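Local coordinates for pesticidal crystal protein Cry2Aa (Bacillus thuringiensis serovar kurstaki, PDB 1I5P) that kills dipteran and lepidopteran larvae by binding to their midgut epithelial cells and promoting colloid-osmotic lysis, at residues L212-I224 / T574-R586. Residues are numbered along the deposited sequence; the frame is centred on the assembly and turned at random.
Sequences LRNYTRDYSNYCI and TTNNDGVNDNGAR
Residues 577-582, mostly loop, run along one flank of helix 202-232, the CA atoms coming nearest at R217 and V580, 5.0 Å apart. The contact joins the N-terminal helical bundle of this three-domain delta-endotoxin to its C-terminal jelly-roll beta sandwich, and side chains of the helix mostly grip loop backbone. N221 reads both sides of V580. Its OD1 accepts from N581 N at 2.8 Å, nearly straight (166°). On the other side N221 ND2 donates to G579 O at 3.1 Å. CG lies anti to the carbonyl carbon (chi1 -71°), which turns the amide out to meet the loop, and the paired bonds fix which way round it sits. Between the two bonds, V580 leans on the helix, its CG2 lying 4.0 Å from S220 CB. I224 crosses V580 at about a right angle, and its CD1 also reaches N581 O at 3.6 Å. At the other end R213, extended from CG to NE, passes beneath D578 O, which stands over the centre of one guanidinium face. R213 NH2 donates at the edge to N577 O, 2.6 Å away and somewhat bent (139°); NH1 turns back to N214 OD1. D578 itself forms a salt bridge with K263. G579 brings its backbone O against CG of R217, whose guanidinium pairs with D218 on the helix. Two waters complete the seam: one bridges R213 NH2 and N577 OD1, and the other donates to both R213 O (2.8 Å) and D578 O (2.9 Å).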
loop_
_atom_site.group_PDB
_atom_site.type_symbol
_atom_site.label_atom_id
_atom_site.label_comp_id
_atom_site.label_asym_id
_atom_site.label_seq_id
_atom_site.Cartn_x
_atom_site.Cartn_y
_atom_site.Cartn_z
ATOM N N LEU A 212 8.296 -6.209 -21.990
ATOM C CA LEU A 212 8.134 -5.900 -20.575
ATOM C C LEU A 212 7.505 -4.521 -20.397
ATOM O O LEU A 212 6.566 -4.350 -19.621
ATOM C CB LEU A 212 9.483 -5.946 -19.851
ATOM C CG LEU A 212 9.396 -5.795 -18.324
ATOM C CD1 LEU A 212 8.534 -6.913 -17.746
ATOM C CD2 LEU A 212 10.794 -5.830 -17.711
ATOM N N ARG A 213 8.021 -3.538 -21.125
ATOM C CA ARG A 213 7.485 -2.193 -21.025
ATOM C C ARG A 213 6.070 -2.096 -21.590
ATOM O O ARG A 213 5.152 -1.637 -20.905
ATOM C CB ARG A 213 8.373 -1.189 -21.762
ATOM C CG ARG A 213 7.826 0.244 -21.704
ATOM C CD ARG A 213 8.282 1.069 -22.899
ATOM N NE ARG A 213 7.816 2.458 -22.846
ATOM C CZ ARG A 213 6.651 2.898 -23.322
ATOM N NH1 ARG A 213 5.796 2.069 -23.905
ATOM N NH2 ARG A 213 6.346 4.185 -23.222
ATOM N N ASN A 214 5.893 -2.524 -22.836
ATOM C CA ASN A 214 4.586 -2.430 -23.490
ATOM C C ASN A 214 3.473 -3.220 -22.830
ATOM O O ASN A 214 2.350 -2.730 -22.722
ATOM C CB ASN A 214 4.701 -2.822 -24.966
ATOM C CG ASN A 214 5.579 -1.863 -25.756
ATOM O OD1 ASN A 214 5.811 -0.730 -25.338
ATOM N ND2 ASN A 214 6.056 -2.310 -26.911
ATOM N N TYR A 215 3.762 -4.435 -22.383
ATOM C CA TYR A 215 2.722 -5.216 -21.733
ATOM C C TYR A 215 2.441 -4.681 -20.330
ATOM O O TYR A 215 1.307 -4.723 -19.863
ATOM C CB TYR A 215 3.095 -6.700 -21.717
ATOM C CG TYR A 215 2.884 -7.354 -23.071
ATOM C CD1 TYR A 215 3.962 -7.677 -23.892
ATOM C CD2 TYR A 215 1.594 -7.596 -23.553
ATOM C CE1 TYR A 215 3.765 -8.227 -25.163
ATOM C CE2 TYR A 215 1.384 -8.143 -24.819
ATOM C CZ TYR A 215 2.473 -8.456 -25.619
ATOM O OH TYR A 215 2.260 -9.004 -26.864
ATOM N N THR A 216 3.465 -4.155 -19.665
ATOM C CA THR A 216 3.261 -3.582 -18.335
ATOM C C THR A 216 2.278 -2.423 -18.499
ATOM O O THR A 216 1.374 -2.229 -17.687
ATOM C CB THR A 216 4.586 -3.044 -17.737
ATOM O OG1 THR A 216 5.422 -4.146 -17.357
ATOM C CG2 THR A 216 4.314 -2.171 -16.522
ATOM N N ARG A 217 2.464 -1.660 -19.569
ATOM C CA ARG A 217 1.594 -0.536 -19.861
ATOM C C ARG A 217 0.155 -1.001 -20.093
ATOM O O ARG A 217 -0.770 -0.540 -19.423
ATOM C CB ARG A 217 2.119 0.214 -21.088
ATOM C CG ARG A 217 1.118 1.164 -21.730
ATOM C CD ARG A 217 0.820 0.710 -23.147
ATOM N NE ARG A 217 1.774 1.249 -24.109
ATOM C CZ ARG A 217 2.110 0.656 -25.250
ATOM N NH1 ARG A 217 1.582 -0.513 -25.582
ATOM N NH2 ARG A 217 2.965 1.247 -26.069
ATOM N N ASP A 218 -0.028 -1.922 -21.032
ATOM C CA ASP A 218 -1.362 -2.429 -21.352
ATOM C C ASP A 218 -2.085 -3.030 -20.152
ATOM O O ASP A 218 -3.243 -2.695 -19.876
ATOM C CB ASP A 218 -1.280 -3.483 -22.458
ATOM C CG ASP A 218 -0.741 -2.923 -23.761
ATOM O OD1 ASP A 218 -0.614 -1.689 -23.869
ATOM O OD2 ASP A 218 -0.449 -3.717 -24.677
ATOM N N TYR A 219 -1.405 -3.925 -19.447
ATOM C CA TYR A 219 -1.994 -4.573 -18.290
ATOM C C TYR A 219 -2.231 -3.603 -17.138
ATOM O O TYR A 219 -3.247 -3.691 -16.448
ATOM C CB TYR A 219 -1.104 -5.729 -17.839
ATOM C CG TYR A 219 -0.895 -6.797 -18.896
ATOM C CD1 TYR A 219 0.133 -7.727 -18.767
ATOM C CD2 TYR A 219 -1.721 -6.881 -20.021
ATOM C CE1 TYR A 219 0.337 -8.711 -19.722
ATOM C CE2 TYR A 219 -1.524 -7.871 -20.991
ATOM C CZ TYR A 219 -0.491 -8.778 -20.834
ATOM O OH TYR A 219 -0.256 -9.746 -21.785
ATOM N N SER A 220 -1.296 -2.681 -16.924
ATOM C CA SER A 220 -1.438 -1.706 -15.843
ATOM C C SER A 220 -2.637 -0.813 -16.102
ATOM O O SER A 220 -3.504 -0.662 -15.239
ATOM C CB SER A 220 -0.181 -0.840 -15.718
ATOM O OG SER A 220 0.933 -1.579 -15.236
ATOM N N ASN A 221 -2.689 -0.223 -17.291
ATOM C CA ASN A 221 -3.799 0.660 -17.633
ATOM C C ASN A 221 -5.141 -0.066 -17.564
ATOM O O ASN A 221 -6.121 0.487 -17.065
ATOM C CB ASN A 221 -3.596 1.269 -19.026
ATOM C CG ASN A 221 -2.468 2.296 -19.062
ATOM O OD1 ASN A 221 -2.051 2.823 -18.028
ATOM N ND2 ASN A 221 -1.983 2.600 -20.264
ATOM N N TYR A 222 -5.183 -1.305 -18.051
ATOM C CA TYR A 222 -6.424 -2.071 -18.014
ATOM C C TYR A 222 -6.926 -2.243 -16.582
ATOM O O TYR A 222 -8.118 -2.089 -16.311
ATOM C CB TYR A 222 -6.235 -3.453 -18.647
ATOM C CG TYR A 222 -7.448 -4.344 -18.475
ATOM C CD1 TYR A 222 -8.605 -4.147 -19.232
ATOM C CD2 TYR A 222 -7.458 -5.350 -17.513
ATOM C CE1 TYR A 222 -9.746 -4.933 -19.031
ATOM C CE2 TYR A 222 -8.588 -6.137 -17.300
ATOM C CZ TYR A 222 -9.725 -5.928 -18.056
ATOM O OH TYR A 222 -10.834 -6.719 -17.822
ATOM N N CYS A 223 -6.016 -2.566 -15.666
ATOM C CA CYS A 223 -6.384 -2.750 -14.262
ATOM C C CYS A 223 -6.865 -1.444 -13.644
ATOM O O CYS A 223 -7.893 -1.403 -12.970
ATOM C CB CYS A 223 -5.193 -3.280 -13.455
ATOM S SG CYS A 223 -4.748 -4.982 -13.817
ATOM N N ILE A 224 -6.107 -0.380 -13.877
ATOM C CA ILE A 224 -6.455 0.931 -13.346
ATOM C C ILE A 224 -7.804 1.400 -13.875
ATOM O O ILE A 224 -8.663 1.826 -13.104
ATOM C CB ILE A 224 -5.370 1.963 -13.702
ATOM C CG1 ILE A 224 -4.060 1.572 -13.008
ATOM C CG2 ILE A 224 -5.815 3.371 -13.283
ATOM C CD1 ILE A 224 -2.845 2.321 -13.515
ATOM N N THR A 574 4.639 14.203 -20.789
ATOM C CA THR A 574 3.409 14.251 -21.575
ATOM C C THR A 574 3.354 13.080 -22.547
ATOM O O THR A 574 2.375 12.331 -22.572
ATOM C CB THR A 574 3.307 15.558 -22.382
ATOM O OG1 THR A 574 3.279 16.677 -21.486
ATOM C CG2 THR A 574 2.045 15.560 -23.221
ATOM N N THR A 575 4.412 12.925 -23.340
ATOM C CA THR A 575 4.486 11.842 -24.315
ATOM C C THR A 575 5.683 10.925 -24.053
ATOM O O THR A 575 5.674 9.761 -24.450
ATOM C CB THR A 575 4.564 12.392 -25.759
ATOM O OG1 THR A 575 5.603 13.374 -25.851
ATOM C CG2 THR A 575 3.240 13.028 -26.152
ATOM N N ASN A 576 6.707 11.457 -23.391
ATOM C CA ASN A 576 7.898 10.685 -23.050
ATOM C C ASN A 576 7.695 10.077 -21.665
ATOM O O ASN A 576 8.144 10.627 -20.656
ATOM C CB ASN A 576 9.136 11.584 -23.051
ATOM C CG ASN A 576 9.625 11.902 -24.449
ATOM O OD1 ASN A 576 10.113 13.003 -24.710
ATOM N ND2 ASN A 576 9.514 10.933 -25.352
ATOM N N ASN A 577 7.004 8.941 -21.636
ATOM C CA ASN A 577 6.697 8.244 -20.399
ATOM C C ASN A 577 6.736 6.734 -20.630
ATOM O O ASN A 577 6.967 6.274 -21.747
ATOM C CB ASN A 577 5.307 8.665 -19.914
ATOM C CG ASN A 577 4.242 8.492 -20.984
ATOM O OD1 ASN A 577 4.017 7.385 -21.476
ATOM N ND2 ASN A 577 3.584 9.589 -21.356
ATOM N N ASP A 578 6.513 5.969 -19.568
ATOM C CA ASP A 578 6.524 4.518 -19.669
ATOM C C ASP A 578 5.197 3.999 -20.203
ATOM O O ASP A 578 5.012 2.796 -20.388
ATOM C CB ASP A 578 6.828 3.906 -18.302
ATOM C CG ASP A 578 8.318 3.806 -18.032
ATOM O OD1 ASP A 578 9.060 4.736 -18.414
ATOM O OD2 ASP A 578 8.745 2.799 -17.435
ATOM N N GLY A 579 4.273 4.920 -20.455
ATOM C CA GLY A 579 2.980 4.540 -20.995
ATOM C C GLY A 579 1.874 4.268 -19.992
ATOM O O GLY A 579 0.724 4.113 -20.382
ATOM N N VAL A 580 2.208 4.213 -18.706
ATOM C CA VAL A 580 1.207 3.953 -17.677
ATOM C C VAL A 580 0.493 5.226 -17.235
ATOM O O VAL A 580 1.135 6.185 -16.797
ATOM C CB VAL A 580 1.847 3.315 -16.422
ATOM C CG1 VAL A 580 0.795 3.135 -15.335
ATOM C CG2 VAL A 580 2.487 1.986 -16.780
ATOM N N ASN A 581 -0.833 5.237 -17.342
ATOM C CA ASN A 581 -1.610 6.399 -16.915
ATOM C C ASN A 581 -2.216 6.052 -15.564
ATOM O O ASN A 581 -3.182 5.279 -15.472
ATOM C CB ASN A 581 -2.721 6.727 -17.915
ATOM C CG ASN A 581 -3.218 8.159 -17.778
ATOM O OD1 ASN A 581 -3.659 8.578 -16.703
ATOM N ND2 ASN A 581 -3.142 8.920 -18.866
ATOM N N ASP A 582 -1.636 6.637 -14.522
ATOM C CA ASP A 582 -2.050 6.394 -13.146
ATOM C C ASP A 582 -2.788 7.606 -12.593
ATOM O O ASP A 582 -2.166 8.582 -12.181
ATOM C CB ASP A 582 -0.809 6.127 -12.288
ATOM C CG ASP A 582 -1.110 5.307 -11.054
ATOM O OD1 ASP A 582 -2.271 5.321 -10.593
ATOM O OD2 ASP A 582 -0.174 4.651 -10.539
ATOM N N ASN A 583 -4.113 7.536 -12.576
ATOM C CA ASN A 583 -4.931 8.632 -12.068
ATOM C C ASN A 583 -4.529 9.981 -12.680
ATOM O O ASN A 583 -4.483 11.001 -11.993
ATOM C CB ASN A 583 -4.822 8.689 -10.540
ATOM C CG ASN A 583 -5.812 9.648 -9.915
ATOM O OD1 ASN A 583 -6.936 9.787 -10.386
ATOM N ND2 ASN A 583 -5.398 10.308 -8.839
ATOM N N GLY A 584 -4.229 9.976 -13.976
ATOM C CA GLY A 584 -3.845 11.208 -14.647
ATOM C C GLY A 584 -2.345 11.404 -14.798
ATOM O O GLY A 584 -1.894 12.121 -15.691
ATOM N N ALA A 585 -1.563 10.770 -13.931
ATOM C CA ALA A 585 -0.112 10.901 -13.999
ATOM C C ALA A 585 0.490 9.919 -15.004
ATOM O O ALA A 585 0.019 8.794 -15.143
ATOM C CB ALA A 585 0.501 10.677 -12.615
ATOM N N ARG A 586 1.519 10.362 -15.716
ATOM C CA ARG A 586 2.211 9.520 -16.687
ATOM C C ARG A 586 3.671 9.549 -16.275
ATOM O O ARG A 586 4.444 10.403 -16.717
ATOM C CB ARG A 586 2.050 10.073 -18.101
ATOM C CG ARG A 586 0.651 9.921 -18.651
ATOM C CD ARG A 586 0.507 10.675 -19.951
ATOM N NE ARG A 586 -0.741 11.420 -19.973
ATOM C CZ ARG A 586 -0.972 12.462 -20.760
ATOM N NH1 ARG A 586 -0.033 12.887 -21.599
ATOM N NH2 ARG A 586 -2.139 13.086 -20.701
HETATM O O HOH W 1 5.340 0.338 -18.935
HETATM O O HOH W 2 3.974 6.316 -23.948
#